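Protein piwi (Drosophila melanogaster, PDB 6KR6) directly binds piRNAs of 24 to 30 nucleotides and, in complex with them, represses transposable elements and governs their methylation. Local coordinates at residues V86-S91 against Y113-L118; T398-R403 against T712-V717; A446-Q451 against K504-L509; H766-W771 against V780-K785. All blocks are in the same frame, centred on the assembly; numbering follows the deposited sequence.

Overall arrangement
From the N terminus, contact 1 closes the first loop: strand 82-88 meets strand 114-115 and the turn that follows it across 21 residues that include helix 95-103, within the N-terminal domain. Contact 2 opens at strand 392-405 and closes only at strand 712-714, pairing across 308 residues and joining strand 392-405, which also pairs with strand 61-68, to the Piwi domain. Contact 3 lies within that span; it pairs parallel strands 446-450 and 506-510 of a four-stranded sheet, probably of the MID domain, across 52 residues. Contact 4 follows once contact 2 has closed, folding the loop after helix 754-764 against helix 779-795. No contacts cross. Centres of contacts 1 and 3 are about 79 Å apart.

Contact 1 (V86-S91 against Y113-L118); sequences VEFEPS and YLFDGL
V86 sets its branched side chain against the ring of F115, and each of its carbons meets the same end of that ring. CB comes to 3.5 Å from F115 CE1. Beyond it the branches divide: CG1, placed opposite the backbone N (chi1 -177°), lies 3.9 Å from F115 CZ, while CG2 lies 3.6 Å from F115 CE1 and also approaches the carbonyl of L118. F88 arrives from the opposite direction, its CZ 4.2 Å from F115 CZ, completing an apolar cluster covered by V101 and L102 of helix 95-103. One face of the F115 ring is occupied from within its own segment, where G117 N sits over the centre. The backbone closes the contact through a hydrogen bond from V86 N to L118 O (2.9 Å). L118 CD2 lies nearest V86 O, at 3.3 Å, and crosses the end of E87, whose OE1 is in a salt bridge with R98. D116 shapes the loop: L118 N donates to D116 OD1 at 2.7 Å, approaching from above the carboxylate plane. This is an Asx turn, joining strands 114-115 and 119-122 as a beta hairpin on the antiparallel sheet of the N-terminal domain.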
# COMPACT_ATOMS: atom_id res chain seq x y z
N VAL A 86 -32.15 19.90 -19.71
CA VAL A 86 -33.08 20.95 -19.31
C VAL A 86 -32.68 22.26 -19.97
O VAL A 86 -31.49 22.59 -20.07
CB VAL A 86 -33.12 21.09 -17.78
CG1 VAL A 86 -34.14 22.13 -17.35
CG2 VAL A 86 -33.42 19.75 -17.13
N GLU A 87 -33.68 23.01 -20.43
CA GLU A 87 -33.45 24.32 -21.03
C GLU A 87 -34.66 25.21 -20.74
O GLU A 87 -35.78 24.71 -20.56
CB GLU A 87 -33.19 24.21 -22.53
CG GLU A 87 -32.82 25.52 -23.23
CD GLU A 87 -31.45 26.06 -22.83
OE1 GLU A 87 -30.77 25.44 -21.99
OE2 GLU A 87 -31.05 27.11 -23.37
N PHE A 88 -34.42 26.51 -20.71
CA PHE A 88 -35.42 27.50 -20.32
C PHE A 88 -35.73 28.42 -21.50
O PHE A 88 -34.82 28.84 -22.22
CB PHE A 88 -34.95 28.32 -19.13
CG PHE A 88 -34.49 27.49 -17.97
CD1 PHE A 88 -35.36 27.19 -16.94
CD2 PHE A 88 -33.19 27.01 -17.91
CE1 PHE A 88 -34.95 26.42 -15.87
CE2 PHE A 88 -32.78 26.24 -16.84
CZ PHE A 88 -33.65 25.94 -15.82
N GLU A 89 -37.01 28.73 -21.68
CA GLU A 89 -37.39 29.67 -22.73
C GLU A 89 -36.78 31.05 -22.53
O GLU A 89 -36.28 31.62 -23.52
CB GLU A 89 -38.92 29.74 -22.84
N PRO A 90 -36.78 31.65 -21.32
CA PRO A 90 -35.95 32.84 -21.08
C PRO A 90 -34.53 32.42 -20.74
O PRO A 90 -34.28 31.84 -19.68
CB PRO A 90 -36.66 33.52 -19.90
CG PRO A 90 -37.95 32.77 -19.69
CD PRO A 90 -37.67 31.39 -20.18
N SER A 91 -33.60 32.71 -21.64
CA SER A 91 -32.22 32.28 -21.46
C SER A 91 -31.60 32.97 -20.25
O SER A 91 -31.85 34.14 -19.98
CB SER A 91 -31.40 32.59 -22.71
OG SER A 91 -31.85 31.81 -23.81
N TYR A 113 -33.03 15.11 -6.47
CA TYR A 113 -32.63 15.19 -7.87
C TYR A 113 -31.29 15.91 -7.97
O TYR A 113 -30.94 16.72 -7.11
CB TYR A 113 -33.69 15.89 -8.73
CG TYR A 113 -33.85 17.37 -8.49
CD1 TYR A 113 -34.74 17.85 -7.52
CD2 TYR A 113 -33.13 18.30 -9.23
CE1 TYR A 113 -34.89 19.20 -7.30
CE2 TYR A 113 -33.28 19.65 -9.01
CZ TYR A 113 -34.16 20.10 -8.05
OH TYR A 113 -34.30 21.45 -7.83
N LEU A 114 -30.54 15.60 -9.02
CA LEU A 114 -29.23 16.18 -9.26
C LEU A 114 -29.31 17.04 -10.51
O LEU A 114 -29.52 16.51 -11.61
CB LEU A 114 -28.16 15.09 -9.41
CG LEU A 114 -28.14 14.04 -8.29
CD1 LEU A 114 -27.06 13.01 -8.55
CD2 LEU A 114 -27.95 14.70 -6.93
N PHE A 115 -29.15 18.35 -10.36
CA PHE A 115 -29.27 19.28 -11.46
C PHE A 115 -28.01 20.13 -11.53
O PHE A 115 -27.61 20.73 -10.52
CB PHE A 115 -30.51 20.17 -11.30
CG PHE A 115 -30.79 21.04 -12.49
CD1 PHE A 115 -30.87 20.49 -13.76
CD2 PHE A 115 -30.99 22.40 -12.34
CE1 PHE A 115 -31.13 21.28 -14.86
CE2 PHE A 115 -31.26 23.20 -13.44
CZ PHE A 115 -31.33 22.64 -14.70
N ASP A 116 -27.38 20.19 -12.70
CA ASP A 116 -26.18 21.00 -12.85
C ASP A 116 -26.43 22.30 -13.62
O ASP A 116 -25.48 23.01 -13.95
CB ASP A 116 -25.07 20.20 -13.54
CG ASP A 116 -25.27 20.09 -15.04
OD1 ASP A 116 -26.44 20.03 -15.48
OD2 ASP A 116 -24.27 20.08 -15.78
N GLY A 117 -27.69 22.62 -13.89
CA GLY A 117 -28.03 23.70 -14.79
C GLY A 117 -28.32 23.25 -16.21
O GLY A 117 -28.85 24.04 -17.00
N LEU A 118 -27.99 22.00 -16.54
CA LEU A 118 -28.27 21.45 -17.86
C LEU A 118 -28.63 19.98 -17.73
O LEU A 118 -29.73 19.57 -18.13
CB LEU A 118 -27.06 21.63 -18.78
CG LEU A 118 -27.34 21.92 -20.26
CD1 LEU A 118 -27.97 20.72 -20.95
CD2 LEU A 118 -28.23 23.14 -20.40

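Contact 2 (T398-R403 against T712-V717); sequences TEVQGR and TIVDDV
With chi1 of V400 at -174°, CG1 lies opposite the backbone N and touches both V714 and V717. V717 reaches toward it tip to tip, V400 CG1 standing 3.6 Å from V717 CB. V714 crosses V400 at about a right angle, with CG1 to CG1 again 3.6 Å. Q401 bends at chi2 (-75°) and lays its amide obliquely across V717, so that NE2 comes within 3.3 Å of V717 CG2; the polar group rests here on a methyl. An alanine in place of V717 would remove both methyls and is likely to open a gap beside V400 CG1 and leave the Q401 amide freer to turn. Farther along, the backbones of R403 and I713 form an antiparallel hydrogen-bonded pair: R403 N donates to I713 O at 3.0 Å, and the return bond from I713 N to R403 O is weak. Their side chains run alongside each other, R403 NH1 passing I713 CD1 at 4.2 Å. D715 OD2 lies at the guanidinium edge, 4.3 Å from R403 NH2, too far for a salt bridge but probably a favourable electrostatic neighbour; Q758 takes the hydrogen bond from NH2. On its other edge, strand 392-405 pairs with strand 61-68 through V400 and G402. This single antiparallel bridge joins strand 712-714 of the Piwi domain to the edge of strand 392-405, which probably belongs to the linker after the PAZ domain.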
# COMPACT_ATOMS: atom_id res chain seq x y z
N THR A 398 -23.55 -7.43 5.13
CA THR A 398 -23.57 -8.48 4.12
C THR A 398 -22.46 -9.48 4.38
O THR A 398 -21.40 -9.14 4.93
CB THR A 398 -23.42 -7.88 2.72
OG1 THR A 398 -24.19 -6.67 2.63
CG2 THR A 398 -23.90 -8.85 1.66
N GLU A 399 -22.69 -10.73 4.00
CA GLU A 399 -21.70 -11.79 4.15
C GLU A 399 -21.43 -12.43 2.79
O GLU A 399 -22.31 -12.52 1.94
CB GLU A 399 -22.16 -12.85 5.16
CG GLU A 399 -23.45 -13.57 4.80
CD GLU A 399 -23.86 -14.58 5.85
OE1 GLU A 399 -23.41 -14.43 7.01
OE2 GLU A 399 -24.62 -15.51 5.52
N VAL A 400 -20.19 -12.88 2.61
CA VAL A 400 -19.72 -13.36 1.32
C VAL A 400 -19.40 -14.85 1.40
O VAL A 400 -19.01 -15.37 2.45
CB VAL A 400 -18.49 -12.56 0.83
CG1 VAL A 400 -18.09 -12.97 -0.58
CG2 VAL A 400 -18.78 -11.09 0.86
N GLN A 401 -19.57 -15.52 0.26
CA GLN A 401 -19.09 -16.88 0.09
C GLN A 401 -17.61 -16.85 -0.29
O GLN A 401 -17.19 -16.06 -1.13
CB GLN A 401 -19.90 -17.61 -0.98
CG GLN A 401 -19.81 -17.03 -2.40
CD GLN A 401 -20.61 -15.75 -2.59
OE1 GLN A 401 -20.71 -14.91 -1.69
NE2 GLN A 401 -21.19 -15.59 -3.77
N GLY A 402 -16.82 -17.71 0.35
CA GLY A 402 -15.41 -17.81 0.06
C GLY A 402 -14.95 -19.23 0.25
O GLY A 402 -15.73 -20.12 0.58
N ARG A 403 -13.65 -19.45 0.05
CA ARG A 403 -13.07 -20.78 0.22
C ARG A 403 -11.69 -20.65 0.86
O ARG A 403 -10.98 -19.67 0.65
CB ARG A 403 -12.99 -21.53 -1.11
CG ARG A 403 -11.58 -21.80 -1.62
CD ARG A 403 -11.61 -22.55 -2.94
NE ARG A 403 -11.88 -21.66 -4.07
CZ ARG A 403 -10.93 -21.17 -4.87
NH1 ARG A 403 -9.66 -21.49 -4.66
NH2 ARG A 403 -11.26 -20.37 -5.87
N THR A 712 -7.64 -18.22 3.12
CA THR A 712 -9.00 -17.82 2.79
C THR A 712 -9.01 -16.96 1.54
O THR A 712 -8.10 -16.16 1.31
CB THR A 712 -9.62 -17.06 3.96
OG1 THR A 712 -9.35 -17.74 5.19
CG2 THR A 712 -11.13 -16.96 3.78
N ILE A 713 -10.05 -17.13 0.72
CA ILE A 713 -10.12 -16.48 -0.59
C ILE A 713 -11.54 -16.02 -0.85
O ILE A 713 -12.50 -16.78 -0.68
CB ILE A 713 -9.65 -17.43 -1.71
CG1 ILE A 713 -8.13 -17.58 -1.67
CG2 ILE A 713 -10.11 -16.92 -3.08
CD1 ILE A 713 -7.57 -18.34 -2.84
N VAL A 714 -11.68 -14.76 -1.26
CA VAL A 714 -12.94 -14.21 -1.76
C VAL A 714 -12.73 -13.90 -3.24
O VAL A 714 -11.83 -13.12 -3.59
CB VAL A 714 -13.36 -12.95 -0.99
CG1 VAL A 714 -14.66 -12.40 -1.55
CG2 VAL A 714 -13.48 -13.24 0.49
N ASP A 715 -13.54 -14.50 -4.11
CA ASP A 715 -13.40 -14.30 -5.55
C ASP A 715 -14.72 -13.81 -6.14
O ASP A 715 -15.72 -14.53 -6.12
CB ASP A 715 -12.92 -15.58 -6.25
CG ASP A 715 -13.89 -16.74 -6.12
OD1 ASP A 715 -14.44 -16.94 -5.01
OD2 ASP A 715 -14.11 -17.45 -7.12
N ASP A 716 -14.70 -12.57 -6.64
CA ASP A 716 -15.74 -12.03 -7.53
C ASP A 716 -17.11 -11.94 -6.85
O ASP A 716 -18.11 -12.45 -7.35
CB ASP A 716 -15.81 -12.85 -8.82
CG ASP A 716 -14.66 -12.55 -9.77
OD1 ASP A 716 -14.36 -11.35 -9.97
OD2 ASP A 716 -14.06 -13.50 -10.30
N VAL A 717 -17.14 -11.27 -5.70
CA VAL A 717 -18.40 -10.87 -5.07
C VAL A 717 -18.26 -9.43 -4.59
O VAL A 717 -19.01 -8.55 -5.02
CB VAL A 717 -18.80 -11.80 -3.91
CG1 VAL A 717 -20.13 -11.35 -3.32
CG2 VAL A 717 -18.89 -13.25 -4.37

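Contact 3 (A446-Q451 against K504-L509); sequences AVIAPQ and KLILCL
I448 and C508 are neighbours on two central strands of a four-stranded parallel sheet, a Rossmann-like core consistent with the MID domain of an Argonaute. I448 keeps CG1 beside its backbone N and extends at chi2 (178°), which carries CD1 back to I506 CG2 at 4.1 Å; its CB faces C508 SG at 4.2 Å. A446, I448, I506 and C508 share one face of the sheet, where helix 488-499 supplies Y491, A494 and C498. On the other face V447 and L507 lie side by side and point the same way, V447 CG2 resting 4.1 Å from L507 CB. L507 turns its CG opposite the backbone N (chi1 -162°), toward L464 of helix 454-471. A449 CB and L509 CB meet at 4.1 Å next to L457 of the same helix. The backbones are laced by four bonds: A446 N to L505 O, L507 N to A446 O, I448 N to L507 O at 3.0 Å and L509 N to I448 O at 3.2 Å. The next rung would fall to P450, which has no N-H; its CD instead faces L509 O at 4.0 Å, and that oxygen accepts a hydrogen bond from Y491 OH.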
# COMPACT_ATOMS: atom_id res chain seq x y z
N ALA A 446 34.64 -15.19 8.23
CA ALA A 446 35.31 -14.39 9.24
C ALA A 446 34.28 -13.79 10.19
O ALA A 446 33.10 -13.65 9.85
CB ALA A 446 36.16 -13.28 8.61
N VAL A 447 34.74 -13.44 11.39
CA VAL A 447 33.92 -12.78 12.39
C VAL A 447 34.69 -11.60 12.94
O VAL A 447 35.79 -11.77 13.50
CB VAL A 447 33.51 -13.74 13.53
CG1 VAL A 447 32.93 -12.95 14.68
CG2 VAL A 447 32.51 -14.76 13.02
N ILE A 448 34.12 -10.40 12.79
CA ILE A 448 34.72 -9.15 13.25
C ILE A 448 33.96 -8.67 14.47
O ILE A 448 32.73 -8.54 14.43
CB ILE A 448 34.71 -8.09 12.14
CG1 ILE A 448 35.41 -8.63 10.88
CG2 ILE A 448 35.38 -6.81 12.61
CD1 ILE A 448 35.40 -7.66 9.72
N ALA A 449 34.68 -8.40 15.55
CA ALA A 449 34.07 -8.00 16.81
C ALA A 449 35.10 -7.23 17.63
O ALA A 449 36.30 -7.38 17.40
CB ALA A 449 33.57 -9.23 17.59
N PRO A 450 34.66 -6.39 18.56
CA PRO A 450 35.61 -5.69 19.43
C PRO A 450 36.02 -6.56 20.61
O PRO A 450 35.36 -7.53 20.97
CB PRO A 450 34.83 -4.45 19.89
CG PRO A 450 33.38 -4.75 19.64
CD PRO A 450 33.26 -6.05 18.89
N GLN A 451 37.15 -6.17 21.22
CA GLN A 451 37.74 -6.97 22.29
C GLN A 451 36.82 -7.05 23.51
O GLN A 451 36.86 -8.04 24.25
CB GLN A 451 39.09 -6.38 22.69
CG GLN A 451 39.83 -7.18 23.76
CD GLN A 451 41.20 -6.60 24.08
OE1 GLN A 451 41.71 -5.75 23.35
NE2 GLN A 451 41.79 -7.06 25.17
N LYS A 504 33.68 -16.58 2.33
CA LYS A 504 32.32 -16.81 1.84
C LYS A 504 31.32 -15.89 2.54
O LYS A 504 30.26 -15.60 1.97
CB LYS A 504 31.91 -18.27 2.04
CG LYS A 504 32.72 -19.28 1.26
CD LYS A 504 31.95 -20.60 1.15
CE LYS A 504 32.79 -21.80 1.57
NZ LYS A 504 33.88 -22.09 0.59
N LEU A 505 31.63 -15.44 3.75
CA LEU A 505 30.69 -14.66 4.54
C LEU A 505 31.46 -13.93 5.63
O LEU A 505 32.56 -14.32 6.00
CB LEU A 505 29.60 -15.56 5.13
CG LEU A 505 28.39 -14.90 5.80
CD1 LEU A 505 27.12 -15.62 5.39
CD2 LEU A 505 28.56 -14.91 7.31
N ILE A 506 30.86 -12.85 6.13
CA ILE A 506 31.44 -12.04 7.19
C ILE A 506 30.35 -11.68 8.18
O ILE A 506 29.40 -10.97 7.83
CB ILE A 506 32.11 -10.76 6.64
CG1 ILE A 506 33.34 -11.12 5.81
CG2 ILE A 506 32.49 -9.83 7.78
CD1 ILE A 506 34.03 -9.92 5.20
N LEU A 507 30.47 -12.16 9.41
CA LEU A 507 29.54 -11.82 10.48
C LEU A 507 30.17 -10.74 11.36
O LEU A 507 31.33 -10.86 11.76
CB LEU A 507 29.19 -13.06 11.31
CG LEU A 507 27.94 -12.98 12.20
CD1 LEU A 507 27.37 -14.38 12.40
CD2 LEU A 507 28.24 -12.34 13.54
N CYS A 508 29.39 -9.70 11.66
CA CYS A 508 29.87 -8.56 12.43
C CYS A 508 28.99 -8.37 13.65
O CYS A 508 27.78 -8.14 13.52
CB CYS A 508 29.88 -7.29 11.57
SG CYS A 508 31.10 -7.30 10.24
N LEU A 509 29.59 -8.47 14.83
CA LEU A 509 28.89 -8.24 16.09
C LEU A 509 28.95 -6.75 16.41
O LEU A 509 30.04 -6.17 16.49
CB LEU A 509 29.51 -9.07 17.21
CG LEU A 509 28.67 -9.29 18.47
CD1 LEU A 509 27.38 -10.01 18.12
CD2 LEU A 509 29.45 -10.08 19.51

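Contact 4 (H766-W771 against V780-K785); sequences HLYYNW and VCQYAK. With HG (mercury (II) ion), chain G; nucleotides of chain B.
Y768 lies with one ring face over the side chain of Q782 while its hydroxyl grips the bound RNA. Q782 CG stands 3.5 Å from the ring centroid, 14° off the normal, a CH-pi contact from the helix. At the far end of the ring, Y768 OH donates to OP1 of U4 of chain B at 2.8 Å. N770 ND2 adds a weak, nearly straight bond to the same oxygen, and W771 brings CE3 to 3.2 Å from O2' of U3 of chain B. Around this shell, Y783 crosses the Y768 ring with planes 48° apart, its CE1 3.4 Å from Y768 CD1. The hydroxyl of Y783 runs on into the loop: Y769 N donates to it at 3.0 Å, and it gives a weak bond to L767 O. A leucine at Y768 would remove the hydroxyl and aromatic face, and would probably leave the U4 phosphate without its short bond and Q782 CG without its ring. A type I turn from Y768 to W771, closed by W771 N on Y768 O, brings N770 N to the opposite face, offset toward the rim. Farther out, Y769 OH bonds to W566 O and N770 ND2 to L810 O. On the helix, C781 shares a mercury ion with D652, while K785 forms a salt bridge with another RNA phosphate. Loop and helix together line part of the RNA-binding surface of the RNase H-like Piwi domain, consistent with backbone recognition of an Argonaute guide.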
# COMPACT_ATOMS: atom_id res chain seq x y z
N HIS A 766 4.66 -19.07 0.38
CA HIS A 766 5.31 -19.89 1.40
C HIS A 766 6.84 -19.82 1.36
O HIS A 766 7.48 -20.52 2.15
CB HIS A 766 4.89 -21.36 1.25
CG HIS A 766 3.49 -21.65 1.69
ND1 HIS A 766 2.39 -21.36 0.91
CD2 HIS A 766 3.01 -22.23 2.81
CE1 HIS A 766 1.29 -21.73 1.55
NE2 HIS A 766 1.64 -22.27 2.70
N LEU A 767 7.43 -19.01 0.48
CA LEU A 767 8.84 -19.15 0.13
C LEU A 767 9.69 -17.96 0.56
O LEU A 767 10.76 -17.73 -0.02
CB LEU A 767 8.98 -19.39 -1.37
CG LEU A 767 8.42 -20.69 -1.94
CD1 LEU A 767 8.33 -20.62 -3.45
CD2 LEU A 767 9.29 -21.87 -1.52
N TYR A 768 9.27 -17.21 1.57
CA TYR A 768 10.09 -16.14 2.12
C TYR A 768 10.88 -16.70 3.29
O TYR A 768 10.33 -16.96 4.36
CB TYR A 768 9.24 -14.94 2.55
CG TYR A 768 10.07 -13.74 2.97
CD1 TYR A 768 10.87 -13.08 2.05
CD2 TYR A 768 10.05 -13.28 4.28
CE1 TYR A 768 11.64 -11.99 2.42
CE2 TYR A 768 10.81 -12.19 4.66
CZ TYR A 768 11.60 -11.55 3.73
OH TYR A 768 12.35 -10.46 4.11
N TYR A 769 12.19 -16.88 3.09
CA TYR A 769 13.01 -17.66 4.01
C TYR A 769 13.35 -16.92 5.30
O TYR A 769 13.82 -17.56 6.25
CB TYR A 769 14.29 -18.10 3.30
CG TYR A 769 14.02 -19.05 2.15
CD1 TYR A 769 13.07 -20.05 2.26
CD2 TYR A 769 14.71 -18.92 0.95
CE1 TYR A 769 12.82 -20.91 1.21
CE2 TYR A 769 14.47 -19.78 -0.10
CZ TYR A 769 13.52 -20.77 0.03
OH TYR A 769 13.28 -21.62 -1.02
N ASN A 770 13.15 -15.61 5.37
CA ASN A 770 13.35 -14.90 6.63
C ASN A 770 12.18 -15.06 7.59
O ASN A 770 12.28 -14.61 8.73
CB ASN A 770 13.60 -13.41 6.37
CG ASN A 770 15.07 -13.06 6.32
OD1 ASN A 770 15.92 -13.93 6.16
ND2 ASN A 770 15.38 -11.77 6.46
N TRP A 771 11.09 -15.68 7.15
CA TRP A 771 9.90 -15.86 7.97
C TRP A 771 9.45 -17.30 7.87
O TRP A 771 9.14 -17.78 6.77
CB TRP A 771 8.79 -14.90 7.53
CG TRP A 771 7.56 -14.92 8.39
CD1 TRP A 771 6.34 -15.44 8.06
CD2 TRP A 771 7.43 -14.40 9.72
NE1 TRP A 771 5.46 -15.28 9.10
CE2 TRP A 771 6.11 -14.64 10.13
CE3 TRP A 771 8.31 -13.76 10.60
CZ2 TRP A 771 5.64 -14.27 11.39
CZ3 TRP A 771 7.84 -13.39 11.85
CH2 TRP A 771 6.52 -13.64 12.23
N VAL A 780 8.58 -13.64 -3.87
CA VAL A 780 9.43 -12.81 -4.72
C VAL A 780 9.13 -11.33 -4.51
O VAL A 780 10.03 -10.49 -4.56
CB VAL A 780 9.27 -13.23 -6.20
CG1 VAL A 780 9.87 -14.61 -6.43
CG2 VAL A 780 7.80 -13.21 -6.60
N CYS A 781 7.86 -10.99 -4.24
CA CYS A 781 7.51 -9.59 -4.01
C CYS A 781 8.10 -9.08 -2.71
O CYS A 781 8.61 -7.95 -2.65
CB CYS A 781 5.99 -9.44 -4.02
SG CYS A 781 5.37 -7.99 -4.90
N GLN A 782 8.06 -9.89 -1.65
CA GLN A 782 8.67 -9.50 -0.39
C GLN A 782 10.19 -9.40 -0.52
O GLN A 782 10.81 -8.51 0.08
CB GLN A 782 8.29 -10.49 0.71
CG GLN A 782 8.76 -10.10 2.10
CD GLN A 782 7.85 -9.09 2.78
OE1 GLN A 782 6.63 -9.13 2.61
NE2 GLN A 782 8.43 -8.19 3.55
N TYR A 783 10.79 -10.29 -1.31
CA TYR A 783 12.22 -10.19 -1.60
C TYR A 783 12.54 -8.88 -2.31
O TYR A 783 13.53 -8.21 -1.97
CB TYR A 783 12.67 -11.37 -2.45
CG TYR A 783 12.78 -12.69 -1.72
CD1 TYR A 783 13.42 -12.77 -0.49
CD2 TYR A 783 12.26 -13.86 -2.27
CE1 TYR A 783 13.53 -13.98 0.18
CE2 TYR A 783 12.36 -15.06 -1.61
CZ TYR A 783 12.99 -15.12 -0.38
OH TYR A 783 13.09 -16.32 0.27
N ALA A 784 11.73 -8.51 -3.30
CA ALA A 784 11.95 -7.25 -4.01
C ALA A 784 11.82 -6.06 -3.08
O ALA A 784 12.63 -5.13 -3.15
CB ALA A 784 10.98 -7.13 -5.18
N LYS A 785 10.81 -6.07 -2.20
CA LYS A 785 10.67 -4.97 -1.26
C LYS A 785 11.86 -4.90 -0.31
O LYS A 785 12.38 -3.81 -0.04
CB LYS A 785 9.37 -5.10 -0.46
CG LYS A 785 8.95 -3.80 0.22
CD LYS A 785 7.89 -4.00 1.29
CE LYS A 785 8.51 -4.31 2.65
NZ LYS A 785 7.49 -4.30 3.73
HG HG G . 5.69 -6.78 -2.46
P U B 3 17.27 -9.84 10.54
OP1 U B 3 17.52 -9.84 9.08
OP2 U B 3 17.52 -8.62 11.34
O5' U B 3 15.76 -10.29 10.77
C5' U B 3 15.20 -11.39 10.06
C4' U B 3 13.79 -11.67 10.50
O4' U B 3 13.76 -11.97 11.91
C3' U B 3 12.80 -10.53 10.33
O3' U B 3 12.30 -10.45 9.01
C2' U B 3 11.72 -10.85 11.37
O2' U B 3 10.76 -11.75 10.83
C1' U B 3 12.51 -11.58 12.46
N1 U B 3 12.74 -10.77 13.68
C2 U B 3 11.75 -10.83 14.65
O2 U B 3 10.74 -11.49 14.52
N3 U B 3 12.00 -10.08 15.77
C4 U B 3 13.10 -9.29 16.02
O4 U B 3 13.18 -8.67 17.08
C5 U B 3 14.08 -9.29 14.97
C6 U B 3 13.87 -10.02 13.86
P U B 4 12.44 -9.10 8.14
OP1 U B 4 12.77 -9.50 6.75
OP2 U B 4 13.32 -8.15 8.87
O5' U B 4 10.97 -8.50 8.14
C5' U B 4 9.84 -9.34 7.91
C4' U B 4 8.66 -8.93 8.74
O4' U B 4 9.03 -8.96 10.15
C3' U B 4 8.11 -7.53 8.46
O3' U B 4 6.69 -7.54 8.55
C2' U B 4 8.70 -6.70 9.60
O2' U B 4 7.95 -5.55 9.93
C1' U B 4 8.72 -7.71 10.74
N1 U B 4 9.74 -7.42 11.76
C2 U B 4 9.51 -7.82 13.06
O2 U B 4 8.51 -8.43 13.40
N3 U B 4 10.50 -7.50 13.96
C4 U B 4 11.67 -6.82 13.69
O4 U B 4 12.47 -6.61 14.61
C5 U B 4 11.83 -6.42 12.33
C6 U B 4 10.89 -6.72 11.44